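Local coordinates for 6-carboxyhexanoate--coa ligase (Bacillus subtilis, PDB 5FLG), which is a ligase of the 6-carboxyhexanoate--CoA ligase family, here a two-chain assembly with phosphoaminophosphonic acid-adenylate ester, pimelic acid and magnesium bound, at residues Leu98-Glu103 with Asp108-Ala113; Leu128-Ile131 with Arg136-Gln139; His185-Ala190 with Asn239-Asp244. All blocks are in the same frame, centred on the assembly; numbering follows the deposited sequence.

Contact 1: Leu98-Glu103 with Asp108-Ala113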
# COMPACT_ATOMS: atom_id res chain seq x y z
N LEU A 98 -27.35 22.99 17.95
CA LEU A 98 -27.82 23.07 19.33
C LEU A 98 -26.96 22.20 20.26
O LEU A 98 -26.39 22.71 21.23
CB LEU A 98 -29.29 22.63 19.40
CG LEU A 98 -29.94 22.61 20.79
CD1 LEU A 98 -29.82 23.97 21.47
CD2 LEU A 98 -31.41 22.20 20.70
N LEU A 99 -26.73 20.96 19.84
CA LEU A 99 -25.87 20.03 20.59
C LEU A 99 -24.43 20.51 20.69
O LEU A 99 -23.82 20.34 21.72
CB LEU A 99 -25.86 18.65 19.92
CG LEU A 99 -27.22 17.93 19.93
CD1 LEU A 99 -27.24 16.68 19.06
CD2 LEU A 99 -27.61 17.58 21.36
N LEU A 100 -23.83 21.00 19.60
CA LEU A 100 -22.47 21.56 19.71
C LEU A 100 -22.41 22.68 20.77
O LEU A 100 -21.43 22.77 21.50
CB LEU A 100 -21.95 22.06 18.36
CG LEU A 100 -21.72 20.97 17.27
CD1 LEU A 100 -21.66 21.61 15.89
CD2 LEU A 100 -20.45 20.17 17.52
N GLU A 101 -23.44 23.52 20.82
CA GLU A 101 -23.45 24.65 21.74
C GLU A 101 -23.56 24.22 23.19
O GLU A 101 -22.76 24.63 24.03
CB GLU A 101 -24.58 25.62 21.42
CG GLU A 101 -24.18 27.06 21.72
CD GLU A 101 -25.31 28.07 21.53
OE1 GLU A 101 -25.96 28.05 20.48
OE2 GLU A 101 -25.53 28.89 22.43
N LYS A 102 -24.49 23.32 23.44
CA LYS A 102 -24.62 22.68 24.72
C LYS A 102 -23.34 21.95 25.15
O LYS A 102 -22.98 21.98 26.32
CB LYS A 102 -25.81 21.72 24.66
CG LYS A 102 -26.09 21.04 25.99
CD LYS A 102 -27.32 20.15 25.92
CE LYS A 102 -27.89 19.91 27.31
NZ LYS A 102 -28.52 18.57 27.45
N GLU A 103 -22.60 21.36 24.23
CA GLU A 103 -21.33 20.73 24.61
C GLU A 103 -20.24 21.74 25.00
O GLU A 103 -19.21 21.33 25.48
CB GLU A 103 -20.80 19.83 23.49
CG GLU A 103 -19.63 18.97 23.89
CD GLU A 103 -19.98 17.83 24.85
OE1 GLU A 103 -21.14 17.37 24.84
OE2 GLU A 103 -19.09 17.39 25.61
N ASP A 108 -20.74 31.59 17.89
CA ASP A 108 -20.03 32.29 16.84
C ASP A 108 -18.97 31.40 16.20
O ASP A 108 -18.78 31.45 14.98
CB ASP A 108 -19.38 33.56 17.38
CG ASP A 108 -18.44 33.27 18.51
OD1 ASP A 108 -18.88 32.54 19.42
OD2 ASP A 108 -17.24 33.58 18.39
N VAL A 109 -18.33 30.53 16.99
CA VAL A 109 -17.43 29.52 16.41
C VAL A 109 -18.18 28.51 15.51
O VAL A 109 -17.72 28.16 14.40
CB VAL A 109 -16.68 28.77 17.51
CG1 VAL A 109 -15.95 27.57 16.93
CG2 VAL A 109 -15.72 29.73 18.21
N ILE A 110 -19.35 28.10 15.96
CA ILE A 110 -20.17 27.14 15.20
C ILE A 110 -20.53 27.77 13.85
O ILE A 110 -20.41 27.14 12.81
CB ILE A 110 -21.46 26.77 15.97
CG1 ILE A 110 -21.12 25.95 17.21
CG2 ILE A 110 -22.43 25.96 15.09
CD1 ILE A 110 -22.28 25.77 18.18
N GLU A 111 -20.97 29.03 13.86
CA GLU A 111 -21.41 29.68 12.62
C GLU A 111 -20.24 29.85 11.67
O GLU A 111 -20.35 29.65 10.45
CB GLU A 111 -22.08 31.02 12.90
CG GLU A 111 -23.48 30.93 13.49
CD GLU A 111 -23.86 32.17 14.29
OE1 GLU A 111 -23.07 33.15 14.35
OE2 GLU A 111 -24.94 32.16 14.91
N LYS A 112 -19.09 30.22 12.21
CA LYS A 112 -17.94 30.43 11.36
C LYS A 112 -17.58 29.10 10.69
O LYS A 112 -17.11 29.09 9.54
CB LYS A 112 -16.75 30.96 12.14
CG LYS A 112 -16.87 32.42 12.58
CD LYS A 112 -15.77 32.78 13.57
CE LYS A 112 -15.87 34.23 14.03
NZ LYS A 112 -14.70 34.59 14.88
N ALA A 113 -17.66 28.01 11.44
CA ALA A 113 -17.27 26.73 10.91
C ALA A 113 -18.26 26.32 9.82
O ALA A 113 -17.86 25.84 8.76
CB ALA A 113 -17.22 25.68 12.00
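Leu100 and Ile110 have the nearest CA atoms of the two segments, 7.5 Å apart. Residues 98-102 belong to helix 89-102, and 108-113 lie in the next helix, 107-116; only four residues separate the two segments. Each keeps its own helical bonding, as in Lys102 N to Leu98 O at 3.0 Å, and no hydrogen bond passes between them.

The touching is by van der Waals contact, and Ile110 carries it. Its CG1 is anti to the carbonyl carbon (chi1 -69°) and the chain then runs on extended (chi2 169°), which sends the CD1 methyl across to the other helix. CD1 settles against the junction of Leu100 and Glu101, 3.7 Å from Leu100 CB and equally 3.7 Å from the backbone N of Glu101. The CG1 methylene follows behind, 4.1 Å from Leu100 CB.

In the fold this is a pair of consecutive helices laid on a mixed beta-sheet: Leu100, Val109 and Ala113 all rest on Phe231 of strand 227-232, while Ile110 points across to the other helix and also touches Val105 in their connection. Leu100 thus offers Ile110 its CB rather than its branched end.

Glu101 has two roles. Its CB lies 4.0 Å from Ile110 CD1, on the outer side of the contact, whereas its carboxylate makes a salt bridge through OE1 with Arg107, at the start of helix 107-116. The like-charged Glu111 stays apart, its OE2 7.0 Å from Glu101 OE1.

Contact 2: Leu128-Ile131 with Arg136-Gln139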
# COMPACT_ATOMS: atom_id res chain seq x y z
N LEU A 128 -9.38 20.51 11.64
CA LEU A 128 -9.26 20.91 13.03
C LEU A 128 -9.54 22.39 13.17
O LEU A 128 -8.89 23.22 12.51
CB LEU A 128 -7.83 20.62 13.55
CG LEU A 128 -7.48 19.26 14.14
CD1 LEU A 128 -7.88 18.11 13.24
CD2 LEU A 128 -5.99 19.17 14.47
N PHE A 129 -10.51 22.72 14.03
CA PHE A 129 -11.03 24.04 14.09
C PHE A 129 -10.81 24.60 15.51
O PHE A 129 -11.33 24.10 16.50
CB PHE A 129 -12.52 24.03 13.71
CG PHE A 129 -13.03 25.35 13.20
CD1 PHE A 129 -12.51 25.91 12.04
CD2 PHE A 129 -13.94 26.09 13.93
CE1 PHE A 129 -12.91 27.16 11.61
CE2 PHE A 129 -14.35 27.35 13.51
CZ PHE A 129 -13.83 27.89 12.34
N ASP A 130 -10.03 25.66 15.60
CA ASP A 130 -9.65 26.20 16.92
C ASP A 130 -10.76 27.06 17.45
O ASP A 130 -11.10 28.05 16.83
CB ASP A 130 -8.42 27.03 16.72
CG ASP A 130 -7.88 27.62 18.01
OD1 ASP A 130 -8.58 27.70 19.05
OD2 ASP A 130 -6.72 28.03 17.94
N ILE A 131 -11.28 26.75 18.64
CA ILE A 131 -12.41 27.49 19.18
C ILE A 131 -11.95 28.82 19.81
O ILE A 131 -12.75 29.64 20.15
CB ILE A 131 -13.19 26.72 20.25
CG1 ILE A 131 -12.39 26.67 21.55
CG2 ILE A 131 -13.54 25.33 19.78
CD1 ILE A 131 -13.19 26.17 22.74
N ARG A 136 -9.49 27.50 11.14
CA ARG A 136 -8.87 26.22 10.92
C ARG A 136 -7.44 26.24 11.42
O ARG A 136 -6.72 27.20 11.23
CB ARG A 136 -8.89 25.85 9.45
CG ARG A 136 -8.25 24.50 9.16
CD ARG A 136 -8.58 24.01 7.75
NE ARG A 136 -7.96 22.70 7.53
CZ ARG A 136 -7.97 22.03 6.39
NH1 ARG A 136 -8.53 22.54 5.32
NH2 ARG A 136 -7.35 20.86 6.30
N MET A 137 -7.02 25.15 12.01
CA MET A 137 -5.85 25.14 12.85
C MET A 137 -4.79 24.24 12.20
O MET A 137 -3.62 24.55 12.22
CB MET A 137 -6.29 24.60 14.22
CG MET A 137 -5.28 24.57 15.32
SD MET A 137 -6.05 23.80 16.76
CE MET A 137 -5.01 24.46 18.07
N ASP A 138 -5.20 23.16 11.56
CA ASP A 138 -4.22 22.32 10.88
C ASP A 138 -3.86 22.92 9.54
O ASP A 138 -4.65 23.63 8.90
CB ASP A 138 -4.77 20.92 10.68
CG ASP A 138 -5.86 20.86 9.64
OD1 ASP A 138 -6.97 21.32 9.93
OD2 ASP A 138 -5.57 20.48 8.48
N GLN A 139 -2.71 22.50 9.04
CA GLN A 139 -2.19 22.99 7.79
C GLN A 139 -2.10 21.87 6.76
O GLN A 139 -1.36 21.98 5.81
CB GLN A 139 -0.84 23.63 8.03
CG GLN A 139 -0.92 24.83 8.96
CD GLN A 139 0.43 25.28 9.48
OE1 GLN A 139 1.39 25.39 8.72
NE2 GLN A 139 0.53 25.52 10.79
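The Phe129 ring meets Arg136 obliquely, with the backbone N of Arg136 3.5 Å from ring atom CE1; the same ring packs on Val109, Ala113 and Gln116 of helix 107-116. The second flat group, the Arg136 guanidinium, has Asp138 CG at its edge and in its plane. Arg136 grips the Asp138 carboxylate side-on: NE reaches OD1 at 2.9 Å and NH2 reaches OD2 at 2.8 Å, the latter using the syn lone pair. The third is that carboxylate itself, whose OD1 is approached from opposite faces by Arg136 NE and by the backbone N of Leu128 (3.1 Å, 169° at the hydrogen).

The frame is a beta-hairpin at the margin of the mixed sheet, strand 127-130 turning back into the short strand 135-136. Phe129 and Arg136 form an antiparallel non-hydrogen-bonded pair, and beyond it Met137 N donates to Leu128 O at 2.7 Å. Met137 then leaves the extended conformation (psi -36°), and the N-H of Leu128 is taken by the side chain of Asp138 in place of a strand carbonyl.

Met137, its CG anti to the backbone N (chi1 -176°) and its chain extended, runs across Asp130 at a slant, with SD 4.0 Å from Asp130 CB. Asp130 OD1 itself turns to His132 N.

With Thr140 OG1 also bonded to OD2, and Lys141 O to Arg136 NH2, the buried carboxylate of Asp138 is gripped at both oxygens; this would be expected to favour its charged form and to fix the loop where the hairpin pairing stops.

Contact 3: His185-Ala190 with Asn239-Asp244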
# COMPACT_ATOMS: atom_id res chain seq x y z
N HIS A 185 -9.37 12.53 23.46
CA HIS A 185 -8.29 13.48 23.45
C HIS A 185 -8.61 14.74 24.26
O HIS A 185 -9.61 15.38 24.04
CB HIS A 185 -7.91 13.84 22.04
CG HIS A 185 -6.60 14.54 21.94
ND1 HIS A 185 -6.40 15.82 22.42
CD2 HIS A 185 -5.40 14.11 21.49
CE1 HIS A 185 -5.14 16.16 22.25
NE2 HIS A 185 -4.51 15.16 21.66
N PRO A 186 -7.77 15.07 25.23
CA PRO A 186 -8.17 16.20 26.10
C PRO A 186 -8.37 17.56 25.39
O PRO A 186 -9.17 18.36 25.83
CB PRO A 186 -7.05 16.30 27.15
CG PRO A 186 -5.94 15.41 26.70
CD PRO A 186 -6.43 14.54 25.53
N ALA A 187 -7.81 17.75 24.20
CA ALA A 187 -8.03 19.05 23.52
C ALA A 187 -9.31 19.12 22.66
O ALA A 187 -9.74 20.21 22.25
CB ALA A 187 -6.80 19.41 22.71
N VAL A 188 -9.94 17.97 22.40
CA VAL A 188 -11.13 17.97 21.56
C VAL A 188 -12.41 18.17 22.34
O VAL A 188 -12.83 17.32 23.15
CB VAL A 188 -11.26 16.63 20.74
CG1 VAL A 188 -12.50 16.70 19.85
CG2 VAL A 188 -10.04 16.38 19.90
N VAL A 189 -13.14 19.23 21.99
CA VAL A 189 -14.37 19.58 22.68
C VAL A 189 -15.55 18.89 21.99
O VAL A 189 -16.53 18.54 22.61
CB VAL A 189 -14.57 21.10 22.65
CG1 VAL A 189 -15.95 21.49 23.16
CG2 VAL A 189 -13.48 21.80 23.46
N ALA A 190 -15.50 18.79 20.68
CA ALA A 190 -16.62 18.22 19.94
C ALA A 190 -16.27 17.89 18.51
O ALA A 190 -15.29 18.42 17.94
CB ALA A 190 -17.80 19.17 19.99
N ASN A 239 0.63 20.19 16.05
CA ASN A 239 1.31 18.99 15.58
C ASN A 239 1.33 17.87 16.60
O ASN A 239 1.32 16.71 16.25
CB ASN A 239 2.73 19.31 15.16
CG ASN A 239 2.76 20.28 14.01
OD1 ASN A 239 2.38 19.94 12.89
ND2 ASN A 239 3.09 21.54 14.32
N THR A 240 1.38 18.22 17.87
CA THR A 240 1.32 17.23 18.91
C THR A 240 -0.05 16.55 18.85
O THR A 240 -0.15 15.34 18.93
CB THR A 240 1.55 17.88 20.28
OG1 THR A 240 0.47 18.77 20.58
CG2 THR A 240 2.85 18.70 20.24
N TYR A 241 -1.11 17.35 18.69
CA TYR A 241 -2.45 16.80 18.65
C TYR A 241 -2.57 15.88 17.44
O TYR A 241 -3.10 14.76 17.54
CB TYR A 241 -3.51 17.90 18.58
CG TYR A 241 -3.48 18.95 19.71
CD1 TYR A 241 -2.98 18.63 20.97
CD2 TYR A 241 -4.04 20.20 19.53
CE1 TYR A 241 -3.03 19.55 22.02
CE2 TYR A 241 -4.08 21.14 20.57
CZ TYR A 241 -3.57 20.81 21.80
OH TYR A 241 -3.72 21.70 22.84
N ILE A 242 -2.04 16.33 16.31
CA ILE A 242 -2.10 15.59 15.05
C ILE A 242 -1.39 14.25 15.19
O ILE A 242 -1.85 13.20 14.71
CB ILE A 242 -1.48 16.40 13.87
CG1 ILE A 242 -2.44 17.50 13.43
CG2 ILE A 242 -1.16 15.49 12.69
CD1 ILE A 242 -1.90 18.38 12.33
N HIS A 243 -0.26 14.28 15.89
CA HIS A 243 0.51 13.07 16.06
C HIS A 243 -0.25 12.05 16.93
O HIS A 243 -0.35 10.88 16.57
CB HIS A 243 1.88 13.40 16.65
CG HIS A 243 2.75 12.20 16.84
ND1 HIS A 243 2.74 11.47 18.00
CD2 HIS A 243 3.55 11.54 15.98
CE1 HIS A 243 3.57 10.45 17.88
NE2 HIS A 243 4.07 10.47 16.66
N ASP A 244 -0.88 12.53 18.00
CA ASP A 244 -1.74 11.68 18.81
C ASP A 244 -2.85 11.06 17.97
O ASP A 244 -3.14 9.87 18.11
CB ASP A 244 -2.39 12.46 19.95
CG ASP A 244 -1.38 13.02 20.93
OD1 ASP A 244 -0.33 12.36 21.11
OD2 ASP A 244 -1.64 14.09 21.53
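His185 meets Tyr241 and Asp244, and Ala187 meets Tyr241, where a type I beta turn, His185 to Val188, leads into strand 188-194 and faces helix 238-247. Just past the turn, Val189 and Ala190 both pair with Phe231 in a classic beta bulge of the mixed sheet.

The polar link across the contact is a single histidine-carboxylate hydrogen bond. His185 NE2 donates to Asp244 OD2 at 3.1 Å, noticeably bent (144° at the hydrogen) and reaching the anti side of the carboxylate. With CG anti to its backbone N (chi1 -165°), His185 holds its ring between turn and helix: on the turn side ND1 accepts from Ala187 N at 3.0 Å, near the ring plane. Both ring nitrogens are thus engaged, which fixes the ring's rotation and is consistent with a neutral imidazole protonated at NE2.

Aromatic contact comes next. The His185 and Tyr241 rings meet obliquely, their planes 80° apart, with His185 CE1 3.5 Å from Tyr241 CD1.

The apolar part belongs to Ala187, a CH-pi contact in which its methyl sits over one face of the Tyr241 ring, CB 3.8 Å from the centroid. Tyr241 also packs on Ile232, and its hydroxyl is hydrogen-bonded to Asn236 N. The methyl is displaced toward the phenolic end of the ring, and the atom it approaches most closely is CZ, 3.6 Å from Ala187 CB.

The three contacts are built around one mixed sheet. Contacts 1 and 2 are buried; contact 3 is only partly so. Strand 127-130 of contact 2 touches both of the others: Phe129 CE2 lies 3.6 Å from Ala113 CB of contact 1, while Leu128, directed to the other face of the sheet, has CD2 4.1 Å from Ile242 CG1 of contact 3. Helices 107-116 and 238-247 therefore cover opposite faces. Contact 1 also reaches strand 188-194, with Leu100 CD2 3.8 Å from Ala190 CB. Chemistry changes with position: apolar packing between two helix segments, with a salt bridge to Arg107 beside it; one backbone bond, a backbone-to-carboxylate bond and an Arg-Asp salt bridge at the sheet's margin; imidazole, carboxylate and phenol where turn meets helix.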